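Local coordinates for DSBA-like thioredoxin domain-containing protein (Nitrosomonas europaea, PDB 2IN3) that probably acts as a thiol-disulfide oxidoreductase or disulfide isomerase of the DsbA family, FrnE-like subfamily, at residues His66-Val71 with Glu82-Glu87; Ala116-Ala121 with Glu127-Leu132. All coordinates share one frame; numbering follows the deposited sequence.

How the contacts relate
Both contacts tie a helix of the DsbA-like thioredoxin fold to the loop that follows it. The centre of contact 1 is about 18 Å from that of the chain, against about 11 Å for contact 2, so contact 1 lies farther out, although its three touching residues are buried. It joins helix 58-75 to the loop before helix 94-106; contact 2 joins helix 111-123 to the short connection into helix 132-141. The first rests on an indole against aliphatic side chains. The second adds a backbone hydrogen bond to aliphatic packing. Their centres are about 15 Å apart. In each, polar helix side chains hold small molecules, probably from the crystallisation liquor: two in contact 1, one in contact 2.

Contact 1 (His66-Val71 with Glu82-Glu87); sequences HHWHSV and ENALPE. With EDO (1,2-ethanediol), chain D; PO4 (phosphate ion), chain B.
Trp68 meets Ala84 and Leu85 through the benzene end of its indole. In this DsbA-like thioredoxin fold, the contact brings helix 58-75 against the loop that returns alongside it.

The packing is apolar. Trp68 CG lies anti to its carbonyl carbon (chi1 -69°), which sends the indole out toward the loop. Trp68 CZ3 reaches Ala84 CB at 3.7 Å, and Trp68 CZ2 reaches Leu85 CD1 at 3.9 Å. Both approaches are oblique to the ring. The Leu85 side chain comes from the opposite direction, and its CG is also 3.9 Å from Trp68 CH2. Phe79 stacks on the indole and Tyr123 meets it edge-to-face. With an alanine here, Ala84 and Leu85 would probably lose their aromatic partner, and a gap is likely to open beside the loop.

Arg61, earlier on the same helix, hydrogen-bonds the loop, NH2 to Ala84 O and NE to Leu85 O.

Polar groups on the helix hold small molecules. Ser70 OG shares a 2.9 Å hydrogen bond with O1 of an ethanediol. A phosphate, also bound by Ser19 OG, sits at the edge of the His67 ring. His67 ND1 donates to phosphate O1 in the ring plane, at 2.9 Å and 167°.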
loop_
_atom_site.group_PDB
_atom_site.type_symbol
_atom_site.label_atom_id
_atom_site.label_comp_id
_atom_site.label_asym_id
_atom_site.label_seq_id
_atom_site.Cartn_x
_atom_site.Cartn_y
_atom_site.Cartn_z
ATOM N N HIS A 66 8.447 9.328 14.709
ATOM C CA HIS A 66 9.391 10.220 14.056
ATOM C C HIS A 66 9.174 10.143 12.541
ATOM O O HIS A 66 9.191 11.178 11.865
ATOM C CB HIS A 66 10.840 9.872 14.404
ATOM C CG HIS A 66 11.836 10.600 13.554
ATOM N ND1 HIS A 66 11.941 11.977 13.545
ATOM C CD2 HIS A 66 12.754 10.144 12.664
ATOM C CE1 HIS A 66 12.885 12.337 12.696
ATOM N NE2 HIS A 66 13.394 11.244 12.149
ATOM N N HIS A 67 8.947 8.925 12.020
ATOM C CA HIS A 67 8.650 8.757 10.590
ATOM C C HIS A 67 7.382 9.534 10.205
ATOM O O HIS A 67 7.372 10.219 9.190
ATOM C CB HIS A 67 8.550 7.269 10.170
ATOM C CG HIS A 67 9.875 6.568 10.190
ATOM N ND1 HIS A 67 10.001 5.195 10.220
ATOM C CD2 HIS A 67 11.136 7.060 10.226
ATOM C CE1 HIS A 67 11.286 4.871 10.273
ATOM N NE2 HIS A 67 11.997 5.986 10.283
ATOM N N TRP A 68 6.333 9.455 11.031
ATOM C CA TRP A 68 5.090 10.174 10.757
ATOM C C TRP A 68 5.328 11.684 10.683
ATOM O O TRP A 68 4.918 12.346 9.744
ATOM C CB TRP A 68 4.046 9.921 11.850
ATOM C CG TRP A 68 3.467 8.543 11.916
ATOM C CD1 TRP A 68 3.987 7.373 11.372
ATOM C CD2 TRP A 68 2.297 8.167 12.633
ATOM N NE1 TRP A 68 3.191 6.316 11.703
ATOM C CE2 TRP A 68 2.133 6.766 12.460
ATOM C CE3 TRP A 68 1.346 8.880 13.390
ATOM C CZ2 TRP A 68 1.055 6.058 13.010
ATOM C CZ3 TRP A 68 0.263 8.167 13.945
ATOM C CH2 TRP A 68 0.142 6.765 13.765
ATOM N N HIS A 69 5.992 12.237 11.683
ATOM C CA HIS A 69 6.373 13.645 11.621
ATOM C C HIS A 69 7.162 13.987 10.334
ATOM O O HIS A 69 6.832 14.964 9.662
ATOM C CB HIS A 69 7.146 14.013 12.872
ATOM C CG HIS A 69 6.303 14.069 14.108
ATOM N ND1 HIS A 69 5.385 15.068 14.328
ATOM C CD2 HIS A 69 6.250 13.267 15.196
ATOM C CE1 HIS A 69 4.821 14.899 15.517
ATOM N NE2 HIS A 69 5.322 13.807 16.058
ATOM N N SER A 70 8.185 13.189 9.980
ATOM C CA SER A 70 8.941 13.410 8.742
ATOM C C SER A 70 8.064 13.425 7.523
ATOM O O SER A 70 8.230 14.304 6.671
ATOM C CB SER A 70 10.055 12.375 8.511
ATOM O OG SER A 70 10.934 12.339 9.598
ATOM N N VAL A 71 7.164 12.441 7.434
ATOM C CA VAL A 71 6.229 12.328 6.303
ATOM C C VAL A 71 5.330 13.572 6.256
ATOM O O VAL A 71 5.145 14.199 5.202
ATOM C CB VAL A 71 5.364 11.053 6.405
ATOM C CG1 VAL A 71 4.253 11.077 5.316
ATOM C CG2 VAL A 71 6.213 9.824 6.216
ATOM N N GLU A 82 -2.294 13.108 18.376
ATOM C CA GLU A 82 -2.873 13.037 19.720
ATOM C C GLU A 82 -3.354 11.604 19.983
ATOM O O GLU A 82 -4.142 11.057 19.215
ATOM C CB GLU A 82 -4.033 14.025 19.866
ATOM C CG GLU A 82 -3.645 15.510 19.856
ATOM C CD GLU A 82 -3.179 16.010 18.480
ATOM O OE1 GLU A 82 -3.590 15.427 17.429
ATOM O OE2 GLU A 82 -2.395 16.994 18.462
ATOM N N ASN A 83 -2.856 11.013 21.069
ATOM C CA ASN A 83 -3.104 9.608 21.427
ATOM C C ASN A 83 -2.800 8.547 20.360
ATOM O O ASN A 83 -3.355 7.452 20.405
ATOM C CB ASN A 83 -4.501 9.425 22.029
ATOM C CG ASN A 83 -4.671 10.217 23.315
ATOM O OD1 ASN A 83 -5.024 11.395 23.288
ATOM N ND2 ASN A 83 -4.399 9.578 24.450
ATOM N N ALA A 84 -1.910 8.877 19.424
ATOM C CA ALA A 84 -1.397 7.929 18.421
ATOM C C ALA A 84 -0.820 6.669 19.060
ATOM O O ALA A 84 -0.185 6.720 20.132
ATOM C CB ALA A 84 -0.335 8.595 17.540
ATOM N N LEU A 85 -1.062 5.536 18.395
ATOM C CA LEU A 85 -0.462 4.255 18.776
ATOM C C LEU A 85 -0.456 4.023 20.292
ATOM O O LEU A 85 0.623 3.971 20.894
ATOM C CB LEU A 85 0.965 4.150 18.200
ATOM C CG LEU A 85 1.075 4.284 16.673
ATOM C CD1 LEU A 85 2.526 4.429 16.199
ATOM C CD2 LEU A 85 0.421 3.106 15.970
ATOM N N PRO A 86 -1.652 3.859 20.910
ATOM C CA PRO A 86 -1.758 3.717 22.368
ATOM C C PRO A 86 -1.092 2.427 22.804
ATOM O O PRO A 86 -0.996 1.495 22.011
ATOM C CB PRO A 86 -3.270 3.595 22.631
ATOM C CG PRO A 86 -3.953 3.814 21.330
ATOM C CD PRO A 86 -2.955 3.724 20.229
ATOM N N GLU A 87 -0.642 2.358 24.053
ATOM C CA GLU A 87 0.031 1.152 24.514
ATOM C C GLU A 87 -0.963 -0.015 24.508
ATOM O O GLU A 87 -2.121 0.122 24.926
ATOM C CB GLU A 87 0.732 1.359 25.879
ATOM C CG GLU A 87 -0.003 0.864 27.098
ATOM C CD GLU A 87 0.250 -0.616 27.401
ATOM O OE1 GLU A 87 0.819 -1.325 26.533
ATOM O OE2 GLU A 87 -0.129 -1.075 28.511
HETATM C C1 EDO D . 11.718 16.093 9.409
HETATM O O1 EDO D . 11.229 15.141 10.360
HETATM C C2 EDO D . 12.632 15.397 8.427
HETATM O O2 EDO D . 13.415 14.505 9.219
HETATM P P PO4 B . 7.064 3.269 9.222
HETATM O O1 PO4 B . 7.713 3.499 10.558
HETATM O O2 PO4 B . 6.918 1.800 8.885
HETATM O O3 PO4 B . 5.734 3.957 9.203
HETATM O O4 PO4 B . 8.020 3.830 8.172
#

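Contact 2 (Ala116-Ala121 with Glu127-Leu132); sequences AAIQRA and EDVAQL. With EDO (1,2-ethanediol), chain C.
Ala121 and Glu127 are joined by a backbone hydrogen bond in the connection between helix 111-123 and helix 132-141 of this DsbA-like thioredoxin fold. Glu127 N donates to Ala121 O over 2.8 Å, with an N-H...O angle of 162°. The donor is tilted 26° from the carbonyl plane.

The same carbonyl is also covered by aliphatic carbon. Glu127 CB and CG each come within 3.3 Å of Ala121 O. The side chain runs extended beyond CG and brings its carboxylate alongside the alanine methyl. Its OE1 also makes a long, weak ion pair with Lys137 of the next helix.

Apolar contacts join the helix to the loop. Val129 points toward the helix. Ile118 CG2 touches Val129 CB at 3.8 Å, the two side chains crossing at a slant. Val129 CG1, anti to its own carbonyl carbon (chi1 -59°), lies near both Ile118 O and the Ala121 methyl. Leu138 of helix 132-141 touches both Ile118 and Ala121, while Met17 touches Val129. Met17 adjoins Cys18 of a CxxC pattern at the start of helix 19-35, which is consistent with a thioredoxin-type active site close by.

Polar bonds within the loop accompany its turns. Asp128 is the centre of an inverse gamma turn and begins a type I beta turn that ends at Gln131, the N-cap position of helix 132-141. Gln131 N donates to Asp128 O across the beta turn. Gln131 NE2 donates to Asp128 OD2 at 2.8 Å, arriving from above the carboxylate plane.

On the helix, Arg120 grips an ethanediol with two of its nitrogens. Arg120 NE donates to ethanediol O1 at 2.9 Å, and Arg120 NH2 to ethanediol O2 at 2.7 Å.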
loop_
_atom_site.group_PDB
_atom_site.type_symbol
_atom_site.label_atom_id
_atom_site.label_comp_id
_atom_site.label_asym_id
_atom_site.label_seq_id
_atom_site.Cartn_x
_atom_site.Cartn_y
_atom_site.Cartn_z
ATOM N N ALA A 116 -5.927 3.527 -0.106
ATOM C CA ALA A 116 -5.874 4.918 0.421
ATOM C C ALA A 116 -6.867 5.080 1.571
ATOM O O ALA A 116 -6.546 5.700 2.570
ATOM C CB ALA A 116 -6.168 5.944 -0.695
ATOM N N ALA A 117 -8.061 4.490 1.433
ATOM C CA ALA A 117 -9.093 4.549 2.464
ATOM C C ALA A 117 -8.587 3.947 3.780
ATOM O O ALA A 117 -8.848 4.512 4.841
ATOM C CB ALA A 117 -10.417 3.862 1.992
ATOM N N ILE A 118 -7.860 2.827 3.708
ATOM C CA ILE A 118 -7.242 2.193 4.885
ATOM C C ILE A 118 -6.204 3.131 5.527
ATOM O O ILE A 118 -6.224 3.358 6.729
ATOM C CB ILE A 118 -6.547 0.853 4.528
ATOM C CG1 ILE A 118 -7.604 -0.208 4.108
ATOM C CG2 ILE A 118 -5.701 0.363 5.693
ATOM C CD1 ILE A 118 -6.956 -1.439 3.480
ATOM N N GLN A 119 -5.356 3.728 4.703
ATOM C CA GLN A 119 -4.304 4.610 5.220
ATOM C C GLN A 119 -4.889 5.817 5.957
ATOM O O GLN A 119 -4.376 6.237 7.004
ATOM C CB GLN A 119 -3.407 5.069 4.069
ATOM C CG GLN A 119 -2.644 3.916 3.406
ATOM C CD GLN A 119 -1.360 4.415 2.829
ATOM O OE1 GLN A 119 -1.364 5.101 1.827
ATOM N NE2 GLN A 119 -0.245 4.114 3.495
ATOM N N ARG A 120 -5.955 6.384 5.408
ATOM C CA ARG A 120 -6.565 7.548 6.022
ATOM C C ARG A 120 -7.241 7.142 7.337
ATOM O O ARG A 120 -7.158 7.885 8.341
ATOM C CB ARG A 120 -7.553 8.219 5.066
ATOM C CG ARG A 120 -8.043 9.564 5.526
ATOM C CD ARG A 120 -9.115 10.090 4.551
ATOM N NE ARG A 120 -8.594 10.303 3.193
ATOM C CZ ARG A 120 -8.814 9.501 2.145
ATOM N NH1 ARG A 120 -9.561 8.389 2.256
ATOM N NH2 ARG A 120 -8.287 9.816 0.961
ATOM N N ALA A 121 -7.890 5.976 7.323
ATOM C CA ALA A 121 -8.625 5.509 8.486
ATOM C C ALA A 121 -7.657 5.248 9.634
ATOM O O ALA A 121 -7.998 5.450 10.796
ATOM C CB ALA A 121 -9.419 4.271 8.160
ATOM N N GLU A 127 -8.107 4.373 13.384
ATOM C CA GLU A 127 -8.927 3.182 13.418
ATOM C C GLU A 127 -8.014 1.968 13.369
ATOM O O GLU A 127 -6.919 2.039 12.805
ATOM C CB GLU A 127 -9.901 3.165 12.257
ATOM C CG GLU A 127 -10.805 4.365 12.227
ATOM C CD GLU A 127 -11.875 4.257 11.166
ATOM O OE1 GLU A 127 -12.081 3.161 10.620
ATOM O OE2 GLU A 127 -12.506 5.281 10.863
ATOM N N ASP A 128 -8.456 0.878 13.987
ATOM C CA ASP A 128 -7.665 -0.338 14.005
ATOM C C ASP A 128 -7.939 -1.096 12.718
ATOM O O ASP A 128 -8.826 -1.952 12.647
ATOM C CB ASP A 128 -7.978 -1.183 15.243
ATOM C CG ASP A 128 -6.988 -2.329 15.437
ATOM O OD1 ASP A 128 -6.059 -2.488 14.605
ATOM O OD2 ASP A 128 -7.144 -3.069 16.436
ATOM N N VAL A 129 -7.162 -0.748 11.694
ATOM C CA VAL A 129 -7.325 -1.307 10.353
ATOM C C VAL A 129 -6.827 -2.748 10.212
ATOM O O VAL A 129 -6.964 -3.362 9.145
ATOM C CB VAL A 129 -6.732 -0.375 9.255
ATOM C CG1 VAL A 129 -7.421 0.979 9.312
ATOM C CG2 VAL A 129 -5.223 -0.228 9.398
ATOM N N ALA A 130 -6.302 -3.295 11.309
ATOM C CA ALA A 130 -6.098 -4.746 11.432
ATOM C C ALA A 130 -7.396 -5.549 11.633
ATOM O O ALA A 130 -7.378 -6.780 11.520
ATOM C CB ALA A 130 -5.119 -5.041 12.556
ATOM N N GLN A 131 -8.515 -4.872 11.929
ATOM C CA GLN A 131 -9.789 -5.547 12.196
ATOM C C GLN A 131 -10.741 -5.612 10.999
ATOM O O GLN A 131 -10.940 -4.621 10.304
ATOM C CB GLN A 131 -10.532 -4.917 13.393
ATOM C CG GLN A 131 -9.662 -4.580 14.617
ATOM C CD GLN A 131 -9.150 -5.815 15.377
ATOM O OE1 GLN A 131 -9.825 -6.845 15.458
ATOM N NE2 GLN A 131 -7.954 -5.693 15.959
ATOM N N LEU A 132 -11.366 -6.775 10.807
ATOM C CA LEU A 132 -12.364 -6.965 9.745
ATOM C C LEU A 132 -13.494 -5.925 9.825
ATOM O O LEU A 132 -13.918 -5.374 8.802
ATOM C CB LEU A 132 -12.932 -8.404 9.739
ATOM C CG LEU A 132 -14.202 -8.700 8.921
ATOM C CD1 LEU A 132 -13.928 -8.604 7.432
ATOM C CD2 LEU A 132 -14.850 -10.046 9.255
HETATM C C1 EDO C . -6.496 13.613 2.816
HETATM O O1 EDO C . -6.702 12.451 3.617
HETATM C C2 EDO C . -5.973 13.202 1.451
HETATM O O2 EDO C . -6.615 11.989 1.061
#